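Peptidase M14 domain-containing protein (Shewanella amazonensis, PDB 2QVP) is an uncharacterised member of the zinc-dependent M14 peptidase family, and is probably a metal-dependent hydrolase acting on peptide or ester bonds. Local coordinates at residues Asn67-Glu78 and Val159-Glu170; Thr181-Phe191 and Ser231-Cys242. All coordinates share one frame; numbering follows the deposited sequence.

Contact 1: Asn67-Glu78 and Val159-Glu170. With SO4 (sulfate ion), chain D.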
loop_
_atom_site.group_PDB
_atom_site.type_symbol
_atom_site.label_atom_id
_atom_site.label_comp_id
_atom_site.label_asym_id
_atom_site.label_seq_id
_atom_site.Cartn_x
_atom_site.Cartn_y
_atom_site.Cartn_z
ATOM N N ASN A 67 -1.731 15.650 -1.917
ATOM C CA ASN A 67 -0.794 14.681 -2.406
ATOM C C ASN A 67 -1.006 13.426 -1.608
ATOM O O ASN A 67 -0.617 13.357 -0.432
ATOM C CB ASN A 67 0.645 15.150 -2.241
ATOM C CG ASN A 67 0.972 16.378 -3.085
ATOM O OD1 ASN A 67 0.135 16.873 -3.846
ATOM N ND2 ASN A 67 2.189 16.899 -2.916
ATOM N N LEU A 68 -1.636 12.447 -2.253
ATOM C CA LEU A 68 -1.890 11.154 -1.660
ATOM C C LEU A 68 -1.018 10.074 -2.335
ATOM O O LEU A 68 -0.846 10.102 -3.527
ATOM C CB LEU A 68 -3.367 10.801 -1.791
ATOM C CG LEU A 68 -4.339 11.061 -0.644
ATOM C CD1 LEU A 68 -3.998 12.276 0.213
ATOM C CD2 LEU A 68 -5.766 11.067 -1.220
ATOM N N LEU A 69 -0.452 9.170 -1.532
ATOM C CA LEU A 69 0.336 8.039 -2.043
ATOM C C LEU A 69 -0.307 6.735 -1.584
ATOM O O LEU A 69 -0.683 6.597 -0.401
ATOM C CB LEU A 69 1.785 8.104 -1.575
ATOM C CG LEU A 69 2.745 6.968 -2.008
ATOM C CD1 LEU A 69 2.850 6.855 -3.511
ATOM C CD2 LEU A 69 4.115 7.161 -1.389
ATOM N N ILE A 70 -0.430 5.789 -2.516
ATOM C CA ILE A 70 -0.901 4.480 -2.225
ATOM C C ILE A 70 0.210 3.499 -2.558
ATOM O O ILE A 70 0.698 3.518 -3.681
ATOM C CB ILE A 70 -2.155 4.099 -3.028
ATOM C CG1 ILE A 70 -3.300 5.124 -2.806
ATOM C CG2 ILE A 70 -2.556 2.687 -2.641
ATOM C CD1 ILE A 70 -4.598 4.778 -3.496
ATOM N N SER A 71 0.606 2.639 -1.609
ATOM C CA SER A 71 1.642 1.630 -1.905
ATOM C C SER A 71 1.142 0.195 -1.661
ATOM O O SER A 71 0.239 -0.040 -0.852
ATOM C CB SER A 71 2.946 1.896 -1.147
ATOM O OG SER A 71 2.725 1.987 0.248
ATOM N N ALA A 72 1.714 -0.753 -2.389
ATOM C CA ALA A 72 1.334 -2.150 -2.234
ATOM C C ALA A 72 2.496 -3.069 -2.565
ATOM O O ALA A 72 3.490 -2.641 -3.145
ATOM C CB ALA A 72 0.115 -2.487 -3.111
ATOM N N GLY A 73 2.375 -4.310 -2.102
ATOM C CA GLY A 73 3.313 -5.381 -2.428
ATOM C C GLY A 73 4.701 -5.358 -1.836
ATOM O O GLY A 73 5.638 -5.743 -2.509
ATOM N N PHE A 74 4.834 -4.889 -0.601
ATOM C CA PHE A 74 6.106 -4.955 0.115
ATOM C C PHE A 74 6.454 -6.412 0.425
ATOM O O PHE A 74 7.620 -6.804 0.351
ATOM C CB PHE A 74 6.056 -4.142 1.405
ATOM C CG PHE A 74 6.246 -2.679 1.185
ATOM C CD1 PHE A 74 5.165 -1.849 0.880
ATOM C CD2 PHE A 74 7.523 -2.120 1.239
ATOM C CE1 PHE A 74 5.358 -0.513 0.652
ATOM C CE2 PHE A 74 7.714 -0.778 1.014
ATOM C CZ PHE A 74 6.633 0.029 0.723
ATOM N N HIS A 75 5.423 -7.198 0.767
ATOM C CA HIS A 75 5.542 -8.610 1.029
ATOM C C HIS A 75 4.829 -9.371 -0.065
ATOM O O HIS A 75 3.629 -9.170 -0.272
ATOM C CB HIS A 75 4.941 -8.945 2.364
ATOM C CG HIS A 75 5.542 -8.191 3.500
ATOM N ND1 HIS A 75 4.777 -7.566 4.464
ATOM C CD2 HIS A 75 6.833 -7.941 3.813
ATOM C CE1 HIS A 75 5.580 -6.969 5.329
ATOM N NE2 HIS A 75 6.831 -7.191 4.962
ATOM N N GLY A 76 5.578 -10.231 -0.760
ATOM C CA GLY A 76 5.077 -10.971 -1.926
ATOM C C GLY A 76 3.900 -11.902 -1.754
ATOM O O GLY A 76 3.171 -12.146 -2.723
ATOM N N GLU A 77 3.702 -12.423 -0.542
ATOM C CA GLU A 77 2.531 -13.264 -0.268
ATOM C C GLU A 77 1.253 -12.427 -0.087
ATOM O O GLU A 77 0.166 -12.982 -0.160
ATOM C CB GLU A 77 2.730 -14.237 0.948
ATOM C CG GLU A 77 2.402 -13.773 2.415
ATOM C CD GLU A 77 3.382 -12.788 3.004
ATOM O OE1 GLU A 77 4.033 -12.097 2.205
ATOM O OE2 GLU A 77 3.500 -12.671 4.257
ATOM N N GLU A 78 1.370 -11.113 0.104
ATOM C CA GLU A 78 0.231 -10.246 0.384
ATOM C C GLU A 78 -0.239 -9.657 -0.947
ATOM O O GLU A 78 -0.390 -8.441 -1.115
ATOM C CB GLU A 78 0.675 -9.180 1.390
ATOM C CG GLU A 78 1.290 -9.764 2.680
ATOM C CD GLU A 78 1.815 -8.710 3.661
ATOM O OE1 GLU A 78 1.659 -7.507 3.436
ATOM O OE2 GLU A 78 2.426 -9.105 4.668
ATOM N N VAL A 159 6.955 14.115 -0.705
ATOM C CA VAL A 159 6.066 15.082 -1.351
ATOM C C VAL A 159 4.780 14.387 -1.808
ATOM O O VAL A 159 3.688 14.899 -1.575
ATOM C CB VAL A 159 6.726 15.789 -2.581
ATOM C CG1 VAL A 159 5.720 16.652 -3.338
ATOM C CG2 VAL A 159 7.931 16.619 -2.152
ATOM N N ALA A 160 4.938 13.214 -2.408
ATOM C CA ALA A 160 3.825 12.389 -2.916
ATOM C C ALA A 160 2.824 11.969 -1.840
ATOM O O ALA A 160 1.688 11.755 -2.162
ATOM C CB ALA A 160 4.358 11.160 -3.631
ATOM N N SER A 161 3.273 11.833 -0.592
ATOM C CA SER A 161 2.445 11.406 0.533
ATOM C C SER A 161 2.199 12.480 1.603
ATOM O O SER A 161 1.766 12.168 2.709
ATOM C CB SER A 161 3.164 10.247 1.199
ATOM O OG SER A 161 4.389 10.698 1.713
ATOM N N ARG A 162 2.473 13.731 1.272
ATOM C CA ARG A 162 2.361 14.869 2.173
ATOM C C ARG A 162 1.007 14.910 2.901
ATOM O O ARG A 162 0.943 15.179 4.115
ATOM C CB ARG A 162 2.605 16.123 1.307
ATOM C CG ARG A 162 2.667 17.494 1.949
ATOM C CD ARG A 162 3.342 18.529 0.969
ATOM N NE ARG A 162 4.769 18.241 0.704
ATOM C CZ ARG A 162 5.789 18.446 1.557
ATOM N NH1 ARG A 162 5.595 18.949 2.789
ATOM N NH2 ARG A 162 7.032 18.125 1.190
ATOM N N ASP A 163 -0.060 14.613 2.169
ATOM C CA ASP A 163 -1.423 14.639 2.705
ATOM C C ASP A 163 -1.993 13.285 3.081
ATOM O O ASP A 163 -3.140 13.221 3.510
ATOM C CB ASP A 163 -2.327 15.360 1.701
ATOM C CG ASP A 163 -1.863 16.767 1.479
ATOM O OD1 ASP A 163 -2.049 17.569 2.396
ATOM O OD2 ASP A 163 -1.252 17.045 0.422
ATOM N N GLY A 164 -1.190 12.229 2.971
ATOM C CA GLY A 164 -1.616 10.881 3.319
ATOM C C GLY A 164 -0.856 9.743 2.653
ATOM O O GLY A 164 -0.497 9.843 1.512
ATOM N N ILE A 165 -0.646 8.659 3.404
ATOM C CA ILE A 165 -0.088 7.415 2.934
ATOM C C ILE A 165 -1.056 6.266 3.290
ATOM O O ILE A 165 -1.590 6.195 4.402
ATOM C CB ILE A 165 1.355 7.112 3.470
ATOM C CG1 ILE A 165 1.809 5.705 3.055
ATOM C CG2 ILE A 165 1.534 7.309 5.023
ATOM C CD1 ILE A 165 1.828 5.508 1.549
ATOM N N LEU A 166 -1.339 5.416 2.306
ATOM C CA LEU A 166 -2.071 4.192 2.526
ATOM C C LEU A 166 -1.200 3.074 1.957
ATOM O O LEU A 166 -0.861 3.156 0.772
ATOM C CB LEU A 166 -3.403 4.201 1.816
ATOM C CG LEU A 166 -4.189 2.861 1.710
ATOM C CD1 LEU A 166 -4.617 2.342 3.070
ATOM C CD2 LEU A 166 -5.398 2.993 0.827
ATOM N N THR A 167 -0.773 2.117 2.799
ATOM C CA THR A 167 -0.048 0.946 2.310
ATOM C C THR A 167 -0.977 -0.252 2.499
ATOM O O THR A 167 -1.570 -0.431 3.546
ATOM C CB THR A 167 1.293 0.719 2.991
ATOM O OG1 THR A 167 2.001 1.955 3.050
ATOM C CG2 THR A 167 2.099 -0.259 2.196
ATOM N N CYS A 168 -1.088 -1.083 1.463
ATOM C CA CYS A 168 -2.026 -2.174 1.469
ATOM C C CYS A 168 -1.385 -3.524 1.705
ATOM O O CYS A 168 -0.852 -4.153 0.781
ATOM C CB CYS A 168 -2.832 -2.104 0.166
ATOM S SG CYS A 168 -3.831 -0.532 0.170
ATOM N N HIS A 169 -1.480 -3.953 2.961
ATOM C CA HIS A 169 -0.939 -5.235 3.438
ATOM C C HIS A 169 -2.016 -6.292 3.595
ATOM O O HIS A 169 -3.203 -6.005 3.433
ATOM C CB HIS A 169 -0.235 -5.025 4.785
ATOM C CG HIS A 169 1.139 -4.457 4.656
ATOM N ND1 HIS A 169 1.382 -3.238 4.072
ATOM C CD2 HIS A 169 2.341 -4.941 5.039
ATOM C CE1 HIS A 169 2.679 -3.006 4.083
ATOM N NE2 HIS A 169 3.282 -4.020 4.668
ATOM N N GLU A 170 -1.552 -7.520 3.860
ATOM C CA GLU A 170 -2.380 -8.635 4.199
ATOM C C GLU A 170 -1.707 -9.369 5.343
ATOM O O GLU A 170 -0.475 -9.421 5.404
ATOM C CB GLU A 170 -2.525 -9.610 3.045
ATOM C CG GLU A 170 -2.959 -9.022 1.758
ATOM C CD GLU A 170 -3.794 -9.997 1.015
ATOM O OE1 GLU A 170 -4.996 -10.005 1.334
ATOM O OE2 GLU A 170 -3.276 -10.718 0.129
HETATM S S SO4 D . 7.167 -6.220 8.903
HETATM O O1 SO4 D . 7.744 -6.236 7.567
HETATM O O2 SO4 D . 5.821 -6.751 8.912
HETATM O O3 SO4 D . 7.996 -7.010 9.806
HETATM O O4 SO4 D . 7.077 -4.827 9.366
HETATM O O HOH W 1 0.470 -6.001 -0.471
HETATM O O HOH W 2 1.238 -11.801 5.908
#
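A chi1 of -65° sets the amide of Asn67 beside its own backbone N, turned to the end of helix 154-160, where ND2 donates to Val159 O at 2.8 Å. The amide meets that carbonyl from above its plane, while OD1 is taken by Asn101. Asp163 has the same kind of first torsion, which carries OD2 to Asn67 N at 2.8 Å; the bond is nearly straight (173°) and comes to the anti side of the carboxylate. These bonds pin the start of two neighbouring parallel strands, 67-72 and 165-171, in the mixed sheet of the M14 alpha/beta fold. Gly164 leads into the second strand with backbone angles that call for glycine, and its O accepts from Leu69 N. Parallel register follows, Leu166 N to Leu69 O and Ser71 N to Leu166 O, with Cys168 N closing on Ser71 O. On the Leu69 side of the sheet, CD1 of Ile165 lies alongside CG of Leu69, 4.0 Å away.

In the turn after strand 67-72, the His75-Glu78 run is consistent with the HxxE zinc motif of M14 enzymes, with His169, still in strand 165-171, placed as the later histidine, although no metal is modelled. His75 ND1 donates to Glu78 OE2 at 2.8 Å, reaching it from above the carboxylate plane, while NE2 is bonded to Asn125 OD1 and, weakly, to sulfate O1. Glu78 is extended beyond CG, bringing OE1 to 3.1 Å from His169 CD2 and into a weak bond from Glu170 N; Arg118 makes a salt bridge to OE2. His169 also touches Glu245, the predicted proton donor/acceptor. A water between this loop and strand 165-171 accepts from Gly73 N and donates to Glu78 O at 2.7 Å and to Cys168 O at 2.6 Å.

Contact 2: Thr181-Phe191 and Ser231-Cys242. With SO4 (sulfate ion), chain E.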
loop_
_atom_site.group_PDB
_atom_site.type_symbol
_atom_site.label_atom_id
_atom_site.label_comp_id
_atom_site.label_asym_id
_atom_site.label_seq_id
_atom_site.Cartn_x
_atom_site.Cartn_y
_atom_site.Cartn_z
ATOM N N THR A 181 -3.236 2.643 11.989
ATOM C CA THR A 181 -3.432 4.021 11.535
ATOM C C THR A 181 -2.574 5.015 12.312
ATOM O O THR A 181 -2.120 4.757 13.435
ATOM C CB THR A 181 -4.917 4.454 11.610
ATOM O OG1 THR A 181 -5.345 4.419 12.971
ATOM C CG2 THR A 181 -5.811 3.548 10.751
ATOM N N PHE A 182 -2.379 6.159 11.677
ATOM C CA PHE A 182 -1.619 7.256 12.188
ATOM C C PHE A 182 -2.438 8.523 12.014
ATOM O O PHE A 182 -2.816 8.855 10.886
ATOM C CB PHE A 182 -0.290 7.394 11.432
ATOM C CG PHE A 182 0.617 6.181 11.526
ATOM C CD1 PHE A 182 0.500 5.124 10.619
ATOM C CD2 PHE A 182 1.605 6.127 12.481
ATOM C CE1 PHE A 182 1.330 4.015 10.712
ATOM C CE2 PHE A 182 2.440 5.037 12.576
ATOM C CZ PHE A 182 2.318 3.985 11.697
ATOM N N GLU A 183 -2.743 9.212 13.117
ATOM C CA GLU A 183 -3.434 10.503 13.046
ATOM C C GLU A 183 -2.836 11.373 14.112
ATOM O O GLU A 183 -2.383 10.844 15.136
ATOM C CB GLU A 183 -4.939 10.400 13.281
ATOM C CG GLU A 183 -5.726 9.526 12.320
ATOM C CD GLU A 183 -7.238 9.622 12.585
ATOM O OE1 GLU A 183 -7.750 10.747 12.562
ATOM O OE2 GLU A 183 -7.923 8.585 12.774
ATOM N N PRO A 184 -2.833 12.710 13.905
ATOM C CA PRO A 184 -2.281 13.623 14.928
ATOM C C PRO A 184 -3.256 13.893 16.102
ATOM O O PRO A 184 -3.681 15.026 16.311
ATOM C CB PRO A 184 -1.985 14.883 14.104
ATOM C CG PRO A 184 -3.091 14.873 13.076
ATOM C CD PRO A 184 -3.301 13.443 12.714
ATOM N N SER A 185 -3.597 12.850 16.861
ATOM C CA SER A 185 -4.551 12.945 17.977
ATOM C C SER A 185 -4.271 11.863 19.026
ATOM O O SER A 185 -3.426 10.994 18.792
ATOM C CB SER A 185 -5.981 12.832 17.455
ATOM O OG SER A 185 -6.157 11.615 16.759
ATOM N N GLN A 186 -4.959 11.937 20.172
ATOM C CA GLN A 186 -4.771 10.969 21.269
ATOM C C GLN A 186 -5.439 9.636 20.962
ATOM O O GLN A 186 -4.944 8.604 21.410
ATOM C CB GLN A 186 -5.287 11.494 22.625
ATOM N N ALA A 187 -6.544 9.674 20.211
ATOM C CA ALA A 187 -7.287 8.480 19.859
ATOM C C ALA A 187 -7.671 8.474 18.380
ATOM O O ALA A 187 -7.675 9.531 17.737
ATOM C CB ALA A 187 -8.551 8.369 20.726
ATOM N N PRO A 188 -7.976 7.278 17.833
ATOM C CA PRO A 188 -8.433 7.219 16.455
ATOM C C PRO A 188 -9.741 8.011 16.225
ATOM O O PRO A 188 -10.573 8.087 17.121
ATOM C CB PRO A 188 -8.670 5.712 16.224
ATOM C CG PRO A 188 -7.921 5.028 17.248
ATOM C CD PRO A 188 -7.873 5.926 18.425
ATOM N N GLY A 189 -9.888 8.577 15.019
ATOM C CA GLY A 189 -11.067 9.355 14.604
ATOM C C GLY A 189 -11.733 8.790 13.356
ATOM O O GLY A 189 -11.517 7.611 13.009
ATOM N N ARG A 190 -12.519 9.645 12.684
ATOM C CA ARG A 190 -13.280 9.301 11.458
ATOM C C ARG A 190 -12.436 8.640 10.394
ATOM O O ARG A 190 -12.901 7.699 9.769
ATOM C CB ARG A 190 -13.934 10.539 10.833
ATOM N N PHE A 191 -11.220 9.161 10.184
ATOM C CA PHE A 191 -10.259 8.612 9.226
ATOM C C PHE A 191 -9.981 7.123 9.462
ATOM O O PHE A 191 -10.119 6.308 8.549
ATOM C CB PHE A 191 -8.955 9.409 9.240
ATOM C CG PHE A 191 -7.895 8.841 8.339
ATOM C CD1 PHE A 191 -7.956 9.042 6.970
ATOM C CD2 PHE A 191 -6.849 8.093 8.857
ATOM C CE1 PHE A 191 -6.987 8.517 6.139
ATOM C CE2 PHE A 191 -5.912 7.562 8.038
ATOM C CZ PHE A 191 -5.962 7.782 6.678
ATOM N N SER A 231 5.569 4.271 8.680
ATOM C CA SER A 231 6.133 4.968 9.844
ATOM C C SER A 231 7.105 6.054 9.365
ATOM O O SER A 231 7.057 7.178 9.842
ATOM C CB SER A 231 6.887 4.018 10.788
ATOM O OG SER A 231 6.004 3.193 11.507
ATOM N N PHE A 232 7.977 5.696 8.420
ATOM C CA PHE A 232 8.924 6.646 7.827
ATOM C C PHE A 232 8.217 7.873 7.209
ATOM O O PHE A 232 8.588 9.002 7.476
ATOM C CB PHE A 232 9.820 5.920 6.785
ATOM C CG PHE A 232 10.557 6.863 5.832
ATOM C CD1 PHE A 232 11.676 7.543 6.245
ATOM C CD2 PHE A 232 10.118 7.038 4.529
ATOM C CE1 PHE A 232 12.345 8.435 5.376
ATOM C CE2 PHE A 232 10.784 7.903 3.652
ATOM C CZ PHE A 232 11.899 8.607 4.087
ATOM N N LEU A 233 7.223 7.633 6.362
ATOM C CA LEU A 233 6.490 8.729 5.690
ATOM C C LEU A 233 5.654 9.581 6.622
ATOM O O LEU A 233 5.525 10.781 6.359
ATOM C CB LEU A 233 5.614 8.195 4.552
ATOM C CG LEU A 233 6.358 7.674 3.325
ATOM C CD1 LEU A 233 5.334 7.196 2.337
ATOM C CD2 LEU A 233 7.272 8.782 2.728
ATOM N N VAL A 234 5.097 8.980 7.693
ATOM C CA VAL A 234 4.374 9.741 8.726
ATOM C C VAL A 234 5.373 10.617 9.522
ATOM O O VAL A 234 5.102 11.818 9.745
ATOM C CB VAL A 234 3.529 8.840 9.653
ATOM C CG1 VAL A 234 3.042 9.608 10.881
ATOM C CG2 VAL A 234 2.377 8.199 8.858
ATOM N N ARG A 235 6.536 10.051 9.892
ATOM C CA ARG A 235 7.566 10.826 10.597
ATOM C C ARG A 235 8.160 11.872 9.646
ATOM O O ARG A 235 8.622 12.890 10.105
ATOM C CB ARG A 235 8.690 9.952 11.194
ATOM C CG ARG A 235 8.244 8.830 12.169
ATOM C CD ARG A 235 8.460 8.922 13.700
ATOM N NE ARG A 235 7.498 9.715 14.476
ATOM C CZ ARG A 235 7.172 9.515 15.770
ATOM N NH1 ARG A 235 7.690 8.530 16.524
ATOM N NH2 ARG A 235 6.285 10.325 16.341
ATOM N N SER A 236 8.146 11.615 8.334
ATOM C CA SER A 236 8.585 12.592 7.344
ATOM C C SER A 236 7.579 13.746 7.087
ATOM O O SER A 236 7.922 14.648 6.349
ATOM C CB SER A 236 8.894 11.887 6.016
ATOM O OG SER A 236 9.890 10.908 6.174
ATOM N N GLY A 237 6.361 13.704 7.651
ATOM C CA GLY A 237 5.327 14.740 7.447
ATOM C C GLY A 237 3.956 14.337 6.879
ATOM O O GLY A 237 3.047 15.199 6.816
ATOM N N ALA A 238 3.777 13.084 6.428
ATOM C CA ALA A 238 2.449 12.643 5.928
ATOM C C ALA A 238 1.414 12.941 7.011
ATOM O O ALA A 238 1.609 12.575 8.182
ATOM C CB ALA A 238 2.412 11.158 5.534
ATOM N N ARG A 239 0.371 13.678 6.641
ATOM C CA ARG A 239 -0.660 14.118 7.593
ATOM C C ARG A 239 -1.299 12.944 8.376
ATOM O O ARG A 239 -1.385 12.967 9.604
ATOM C CB ARG A 239 -1.698 14.957 6.823
ATOM C CG ARG A 239 -2.969 15.380 7.542
ATOM C CD ARG A 239 -2.699 16.278 8.691
ATOM N NE ARG A 239 -3.939 16.606 9.391
ATOM C CZ ARG A 239 -4.028 17.422 10.448
ATOM N NH1 ARG A 239 -2.937 18.024 10.959
ATOM N NH2 ARG A 239 -5.225 17.641 11.005
ATOM N N VAL A 240 -1.693 11.906 7.649
ATOM C CA VAL A 240 -2.304 10.733 8.242
ATOM C C VAL A 240 -1.721 9.532 7.538
ATOM O O VAL A 240 -1.104 9.675 6.468
ATOM C CB VAL A 240 -3.845 10.739 8.081
ATOM C CG1 VAL A 240 -4.476 11.815 8.957
ATOM C CG2 VAL A 240 -4.209 10.911 6.611
ATOM N N GLY A 241 -1.886 8.354 8.138
ATOM C CA GLY A 241 -1.379 7.140 7.498
ATOM C C GLY A 241 -2.249 5.959 7.784
ATOM O O GLY A 241 -2.984 5.954 8.752
ATOM N N CYS A 242 -2.153 4.940 6.937
ATOM C CA CYS A 242 -2.852 3.714 7.189
ATOM C C CYS A 242 -2.097 2.552 6.569
ATOM O O CYS A 242 -1.510 2.693 5.507
ATOM C CB CYS A 242 -4.259 3.756 6.623
ATOM S SG CYS A 242 -5.234 2.249 6.904
HETATM S S SO4 E . -12.582 12.995 14.119
HETATM O O1 SO4 E . -13.652 13.985 14.013
HETATM O O2 SO4 E . -12.351 12.432 12.792
HETATM O O3 SO4 E . -11.351 13.614 14.612
HETATM O O4 SO4 E . -12.985 11.940 15.050
#
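Strand 178-182 runs antiparallel to strand 241-247 in the mixed sheet, and the contact covers the end of that pairing plus the helix packed on one side. Phe182 and Gly241 form a hydrogen-bonded pair: Phe182 N donates to Gly241 O at 3.0 Å, from above the carbonyl plane, and Gly241 N returns a bond to Phe182 O at 2.9 Å. The ring of Phe182 leans obliquely on helix 229-235. Its CG lies 3.8 Å from Val234 CG2, and its CZ sits near OG of Ser231, whose hydroxyl is held by Asp226. Gly241 meets the edge of that ring; a CB there would clash with Val234 CG2 and sit tight against Phe182 CD1. Cutting Phe182 back to an alanine would probably open a gap between the strand and helix 229-235, with Phe225 left without its edge-to-face mate.

Val240 serves another ring: CG2 makes a CH-pi contact over one face of Phe191, 3.6 Å from CZ, while Gly241 O approaches the ring's edge. With CG opposite its backbone N (chi1 176°), Phe191 reaches back from the start of helix 190-200. Pro184 CG sits over the centre of the Arg239 guanidinium, 3.8 Å from CZ. In the eight-stranded sheet, of order 1-2-4-3-5-8-6-7, strand 241-247 lies between parallel 165-171 and antiparallel 178-182, as in zinc exopeptidases of the M14 type.

After strands 41-48 and 51-57 have formed one edge of the sheet, strand 67-72 brings in the first segment of contact 1. The 80 residues that follow Glu78 include helix 80-91 and strand 101-105, which joins the other side of strand 67-72; contact 1 closes this loop when helix 154-160 hands over to strand 165-171. Contact 2 opens only afterwards, at strand 178-182, and closes a shorter loop of 39 residues through helix 190-200 and helix 229-235. The two are therefore in series, neither nesting nor crossing. They meet because strand 241-247 inserts between 165-171 and 178-182: Thr167 N to Cys242 O and Cys242 N to Ile165 O are probable hydrogen bonds.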